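Local coordinates for protein zinc peptidase (Vibrio cholerae, PDB 2GU1) that cuts the peptide cross-links between peptidoglycan strands as a zinc-dependent DD-endopeptidase, probably letting new glycan be inserted as the cell wall grows, at residues N271-K283 / T304-V318. Residues are numbered along the deposited sequence; the frame is centred on the assembly and turned at random.
Sequences NSVYKTRYLHLDK and TGRLTGPHLHFEVLV. With ZN (zinc ion), chain B.
Arg277 and Glu315 face each other as a hydrogen-bonded pair where strands 274-279 and 312-318 run antiparallel in the sheet of the M23 peptidase domain that carries the zinc site. The Glu315 side chain, extended beyond CG, serves two partners. Its OE1 takes the Arg277 NH1 salt bridge on the syn side at 3.0 Å, the two planes turned 52° apart, while OE2 uses its anti lone pair toward His313 NE2, a second-shell bond that would fix the rotation of the His313 ring. His313 ND1 binds the zinc ion at 2.0 Å, with His232 and Asp236 completing the protein ligands. Leu317 CD1 lies over one guanidinium face; NH1 also bonds His42 O, tying in the LysM-like region. On the other face of the sheet, Tyr278 and Phe314 lie side by side, CE1 to CE1 3.5 Å. Against this buried strand pair, loop 304-311 runs out to exposed Arg306, and a water bridges Leu279 O and His311 O. His280 nevertheless grips this loop: with CG anti to the carbonyl carbon (chi1 -52°) the ring reaches over to it, Leu307 CD2 makes a CH-pi contact over one ring face, and ND1 donates in the ring plane to Thr304 O at 2.8 Å.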
loop_
_atom_site.group_PDB
_atom_site.type_symbol
_atom_site.label_atom_id
_atom_site.label_comp_id
_atom_site.label_asym_id
_atom_site.label_seq_id
_atom_site.Cartn_x
_atom_site.Cartn_y
_atom_site.Cartn_z
ATOM N N ASN A 271 3.256 5.003 -7.241
ATOM C CA ASN A 271 4.576 4.551 -7.670
ATOM C C ASN A 271 5.081 3.533 -6.651
ATOM O O ASN A 271 4.314 3.078 -5.807
ATOM C CB ASN A 271 5.548 5.732 -7.833
ATOM C CG ASN A 271 5.979 6.342 -6.511
ATOM O OD1 ASN A 271 5.512 5.953 -5.445
ATOM N ND2 ASN A 271 6.887 7.315 -6.584
ATOM N N SER A 272 6.353 3.165 -6.732
ATOM C CA SER A 272 6.918 2.175 -5.821
ATOM C C SER A 272 6.856 2.540 -4.336
ATOM O O SER A 272 6.970 1.667 -3.473
ATOM C CB SER A 272 8.377 1.894 -6.204
ATOM O OG SER A 272 9.130 3.098 -6.276
ATOM N N VAL A 273 6.648 3.819 -4.040
ATOM C CA VAL A 273 6.628 4.284 -2.659
ATOM C C VAL A 273 5.265 4.749 -2.121
ATOM O O VAL A 273 4.902 4.446 -0.981
ATOM C CB VAL A 273 7.651 5.447 -2.498
ATOM C CG1 VAL A 273 7.603 6.017 -1.096
ATOM C CG2 VAL A 273 9.067 4.946 -2.833
ATOM N N TYR A 274 4.517 5.471 -2.947
ATOM C CA TYR A 274 3.233 6.045 -2.539
ATOM C C TYR A 274 1.933 5.351 -2.944
ATOM O O TYR A 274 1.797 4.845 -4.055
ATOM C CB TYR A 274 3.148 7.483 -3.051
ATOM C CG TYR A 274 4.177 8.425 -2.484
ATOM C CD1 TYR A 274 3.968 9.060 -1.257
ATOM C CD2 TYR A 274 5.361 8.693 -3.178
ATOM C CE1 TYR A 274 4.903 9.937 -0.736
ATOM C CE2 TYR A 274 6.308 9.572 -2.660
ATOM C CZ TYR A 274 6.066 10.193 -1.439
ATOM O OH TYR A 274 6.969 11.096 -0.940
ATOM N N LYS A 275 0.975 5.366 -2.022
ATOM C CA LYS A 275 -0.358 4.830 -2.255
ATOM C C LYS A 275 -1.287 5.783 -1.497
ATOM O O LYS A 275 -0.866 6.448 -0.545
ATOM C CB LYS A 275 -0.539 3.426 -1.666
ATOM C CG LYS A 275 0.327 2.312 -2.244
ATOM C CD LYS A 275 -0.052 0.993 -1.569
ATOM C CE LYS A 275 0.770 -0.197 -2.075
ATOM N NZ LYS A 275 2.185 -0.131 -1.618
ATOM N N THR A 276 -2.542 5.848 -1.925
ATOM C CA THR A 276 -3.538 6.673 -1.249
ATOM C C THR A 276 -4.780 5.808 -1.079
ATOM O O THR A 276 -5.077 4.969 -1.939
ATOM C CB THR A 276 -3.915 7.935 -2.065
ATOM O OG1 THR A 276 -4.236 7.566 -3.413
ATOM C CG2 THR A 276 -2.772 8.939 -2.063
ATOM N N ARG A 277 -5.478 5.994 0.040
ATOM C CA ARG A 277 -6.701 5.247 0.332
ATOM C C ARG A 277 -7.866 6.209 0.497
ATOM O O ARG A 277 -7.691 7.317 1.027
ATOM C CB ARG A 277 -6.566 4.461 1.635
ATOM C CG ARG A 277 -5.505 3.402 1.637
ATOM C CD ARG A 277 -5.481 2.781 3.018
ATOM N NE ARG A 277 -4.690 1.565 3.064
ATOM C CZ ARG A 277 -4.268 1.010 4.189
ATOM N NH1 ARG A 277 -4.562 1.578 5.352
ATOM N NH2 ARG A 277 -3.565 -0.117 4.155
ATOM N N TYR A 278 -9.051 5.768 0.079
ATOM C CA TYR A 278 -10.265 6.583 0.156
ATOM C C TYR A 278 -11.361 5.692 0.769
ATOM O O TYR A 278 -11.788 4.718 0.154
ATOM C CB TYR A 278 -10.663 7.035 -1.262
ATOM C CG TYR A 278 -9.526 7.657 -2.064
ATOM C CD1 TYR A 278 -9.407 9.042 -2.197
ATOM C CD2 TYR A 278 -8.544 6.858 -2.649
ATOM C CE1 TYR A 278 -8.333 9.611 -2.882
ATOM C CE2 TYR A 278 -7.464 7.417 -3.335
ATOM C CZ TYR A 278 -7.361 8.791 -3.444
ATOM O OH TYR A 278 -6.258 9.337 -4.068
ATOM N N LEU A 279 -11.820 6.032 1.973
ATOM C CA LEU A 279 -12.825 5.227 2.666
ATOM C C LEU A 279 -14.215 5.828 2.835
ATOM O O LEU A 279 -14.423 7.032 2.656
ATOM C CB LEU A 279 -12.312 4.838 4.051
ATOM C CG LEU A 279 -11.188 3.815 4.191
ATOM C CD1 LEU A 279 -9.963 4.247 3.410
ATOM C CD2 LEU A 279 -10.862 3.659 5.689
ATOM N N HIS A 280 -15.154 4.951 3.190
ATOM C CA HIS A 280 -16.550 5.302 3.431
ATOM C C HIS A 280 -17.275 5.854 2.208
ATOM O O HIS A 280 -18.307 6.514 2.332
ATOM C CB HIS A 280 -16.629 6.308 4.580
ATOM C CG HIS A 280 -15.903 5.865 5.813
ATOM N ND1 HIS A 280 -16.234 4.716 6.500
ATOM C CD2 HIS A 280 -14.857 6.410 6.478
ATOM C CE1 HIS A 280 -15.425 4.572 7.534
ATOM N NE2 HIS A 280 -14.578 5.587 7.544
ATOM N N LEU A 281 -16.748 5.565 1.030
ATOM C CA LEU A 281 -17.341 6.049 -0.204
ATOM C C LEU A 281 -18.781 5.584 -0.422
ATOM O O LEU A 281 -19.149 4.457 -0.079
ATOM C CB LEU A 281 -16.473 5.608 -1.385
ATOM C CG LEU A 281 -15.001 6.043 -1.352
ATOM C CD1 LEU A 281 -14.241 5.356 -2.467
ATOM C CD2 LEU A 281 -14.905 7.572 -1.498
ATOM N N ASP A 282 -19.603 6.459 -0.991
ATOM C CA ASP A 282 -20.984 6.098 -1.273
ATOM C C ASP A 282 -20.988 5.275 -2.561
ATOM O O ASP A 282 -21.770 4.338 -2.714
ATOM C CB ASP A 282 -21.852 7.343 -1.487
ATOM C CG ASP A 282 -23.304 6.987 -1.746
ATOM O OD1 ASP A 282 -23.943 6.432 -0.835
ATOM O OD2 ASP A 282 -23.808 7.239 -2.861
ATOM N N LYS A 283 -20.084 5.625 -3.471
ATOM C CA LYS A 283 -19.978 4.953 -4.765
ATOM C C LYS A 283 -18.554 5.024 -5.318
ATOM O O LYS A 283 -17.889 6.056 -5.190
ATOM C CB LYS A 283 -20.930 5.621 -5.761
ATOM C CG LYS A 283 -20.977 4.981 -7.141
ATOM C CD LYS A 283 -21.633 3.607 -7.084
ATOM C CE LYS A 283 -21.832 3.018 -8.479
ATOM N NZ LYS A 283 -22.529 1.700 -8.424
ATOM N N THR A 304 -20.612 5.064 4.164
ATOM C CA THR A 304 -20.685 3.607 4.293
ATOM C C THR A 304 -19.693 3.130 5.350
ATOM O O THR A 304 -18.722 3.825 5.677
ATOM C CB THR A 304 -20.400 2.865 2.953
ATOM O OG1 THR A 304 -19.137 3.277 2.415
ATOM C CG2 THR A 304 -21.513 3.143 1.933
ATOM N N GLY A 305 -19.950 1.945 5.894
ATOM C CA GLY A 305 -19.080 1.408 6.922
ATOM C C GLY A 305 -19.535 1.902 8.275
ATOM O O GLY A 305 -20.720 2.182 8.466
ATOM N N ARG A 306 -18.595 2.017 9.207
ATOM C CA ARG A 306 -18.877 2.472 10.563
ATOM C C ARG A 306 -18.340 3.882 10.812
ATOM O O ARG A 306 -17.134 4.130 10.703
ATOM C CB ARG A 306 -18.260 1.501 11.573
ATOM C CG ARG A 306 -18.203 2.025 13.004
ATOM C CD ARG A 306 -19.592 2.352 13.533
ATOM N NE ARG A 306 -20.453 1.173 13.609
ATOM C CZ ARG A 306 -20.223 0.124 14.397
ATOM N NH1 ARG A 306 -19.155 0.098 15.186
ATOM N NH2 ARG A 306 -21.067 -0.901 14.401
ATOM N N LEU A 307 -19.240 4.800 11.160
ATOM C CA LEU A 307 -18.859 6.183 11.422
ATOM C C LEU A 307 -19.950 6.963 12.153
ATOM O O LEU A 307 -21.115 6.556 12.168
ATOM C CB LEU A 307 -18.502 6.885 10.104
ATOM C CG LEU A 307 -19.321 6.515 8.859
ATOM C CD1 LEU A 307 -20.808 6.743 9.106
ATOM C CD2 LEU A 307 -18.842 7.343 7.682
ATOM N N THR A 308 -19.559 8.086 12.755
ATOM C CA THR A 308 -20.481 8.938 13.504
ATOM C C THR A 308 -21.125 9.995 12.622
ATOM O O THR A 308 -21.971 10.767 13.081
ATOM C CB THR A 308 -19.766 9.660 14.663
ATOM O OG1 THR A 308 -18.602 10.332 14.161
ATOM C CG2 THR A 308 -19.359 8.668 15.738
ATOM N N GLY A 309 -20.715 10.025 11.358
ATOM C CA GLY A 309 -21.255 10.982 10.414
ATOM C C GLY A 309 -20.572 10.873 9.063
ATOM O O GLY A 309 -19.431 10.410 8.987
ATOM N N PRO A 310 -21.240 11.288 7.972
ATOM C CA PRO A 310 -20.652 11.216 6.635
ATOM C C PRO A 310 -19.373 12.040 6.535
ATOM O O PRO A 310 -19.273 13.119 7.117
ATOM C CB PRO A 310 -21.757 11.772 5.742
ATOM C CG PRO A 310 -23.003 11.411 6.480
ATOM C CD PRO A 310 -22.634 11.761 7.894
ATOM N N HIS A 311 -18.398 11.516 5.799
ATOM C CA HIS A 311 -17.132 12.198 5.601
ATOM C C HIS A 311 -16.203 11.304 4.799
ATOM O O HIS A 311 -16.403 10.092 4.717
ATOM C CB HIS A 311 -16.452 12.505 6.943
ATOM C CG HIS A 311 -15.961 11.285 7.665
ATOM N ND1 HIS A 311 -16.811 10.400 8.294
ATOM C CD2 HIS A 311 -14.707 10.810 7.864
ATOM C CE1 HIS A 311 -16.101 9.435 8.856
ATOM N NE2 HIS A 311 -14.822 9.660 8.611
ATOM N N LEU A 312 -15.192 11.912 4.206
ATOM C CA LEU A 312 -14.206 11.159 3.464
ATOM C C LEU A 312 -13.011 10.995 4.393
ATOM O O LEU A 312 -12.558 11.957 5.024
ATOM C CB LEU A 312 -13.762 11.910 2.209
ATOM C CG LEU A 312 -12.595 11.271 1.451
ATOM C CD1 LEU A 312 -13.078 10.036 0.696
ATOM C CD2 LEU A 312 -12.003 12.277 0.476
ATOM N N HIS A 313 -12.530 9.764 4.505
ATOM C CA HIS A 313 -11.352 9.485 5.311
ATOM C C HIS A 313 -10.285 9.237 4.245
ATOM O O HIS A 313 -10.379 8.264 3.494
ATOM C CB HIS A 313 -11.567 8.228 6.157
ATOM C CG HIS A 313 -10.330 7.744 6.845
ATOM N ND1 HIS A 313 -10.030 8.061 8.152
ATOM C CD2 HIS A 313 -9.303 6.981 6.398
ATOM C CE1 HIS A 313 -8.873 7.512 8.482
ATOM N NE2 HIS A 313 -8.411 6.852 7.434
ATOM N N PHE A 314 -9.295 10.127 4.173
ATOM C CA PHE A 314 -8.225 10.046 3.174
ATOM C C PHE A 314 -6.894 9.645 3.801
ATOM O O PHE A 314 -6.528 10.128 4.882
ATOM C CB PHE A 314 -8.096 11.413 2.469
ATOM C CG PHE A 314 -6.974 11.497 1.466
ATOM C CD1 PHE A 314 -6.953 10.683 0.340
ATOM C CD2 PHE A 314 -5.935 12.410 1.648
ATOM C CE1 PHE A 314 -5.910 10.779 -0.598
ATOM C CE2 PHE A 314 -4.898 12.512 0.731
ATOM C CZ PHE A 314 -4.879 11.694 -0.400
ATOM N N GLU A 315 -6.166 8.759 3.128
ATOM C CA GLU A 315 -4.876 8.314 3.642
ATOM C C GLU A 315 -3.780 8.339 2.593
ATOM O O GLU A 315 -4.034 8.109 1.410
ATOM C CB GLU A 315 -4.985 6.884 4.197
ATOM C CG GLU A 315 -5.618 6.790 5.580
ATOM C CD GLU A 315 -5.695 5.357 6.105
ATOM O OE1 GLU A 315 -4.874 4.512 5.693
ATOM O OE2 GLU A 315 -6.577 5.082 6.942
ATOM N N VAL A 316 -2.564 8.650 3.032
ATOM C CA VAL A 316 -1.407 8.629 2.153
ATOM C C VAL A 316 -0.462 7.641 2.821
ATOM O O VAL A 316 -0.190 7.751 4.019
ATOM C CB VAL A 316 -0.691 9.996 2.054
ATOM C CG1 VAL A 316 0.581 9.859 1.207
ATOM C CG2 VAL A 316 -1.624 11.025 1.419
ATOM N N LEU A 317 0.006 6.660 2.058
ATOM C CA LEU A 317 0.926 5.669 2.598
ATOM C C LEU A 317 2.288 5.783 1.930
ATOM O O LEU A 317 2.381 5.848 0.709
ATOM C CB LEU A 317 0.399 4.245 2.379
ATOM C CG LEU A 317 -0.987 3.856 2.889
ATOM C CD1 LEU A 317 -1.121 2.335 2.805
ATOM C CD2 LEU A 317 -1.185 4.312 4.313
ATOM N N VAL A 318 3.339 5.816 2.747
ATOM C CA VAL A 318 4.709 5.880 2.254
ATOM C C VAL A 318 5.297 4.517 2.608
ATOM O O VAL A 318 5.458 4.202 3.788
ATOM C CB VAL A 318 5.533 6.964 2.976
ATOM C CG1 VAL A 318 6.981 6.928 2.484
ATOM C CG2 VAL A 318 4.906 8.341 2.753
HETATM ZN ZN ZN B . -10.892 9.305 9.528
HETATM O O HOH W 1 -16.391 8.972 1.843
#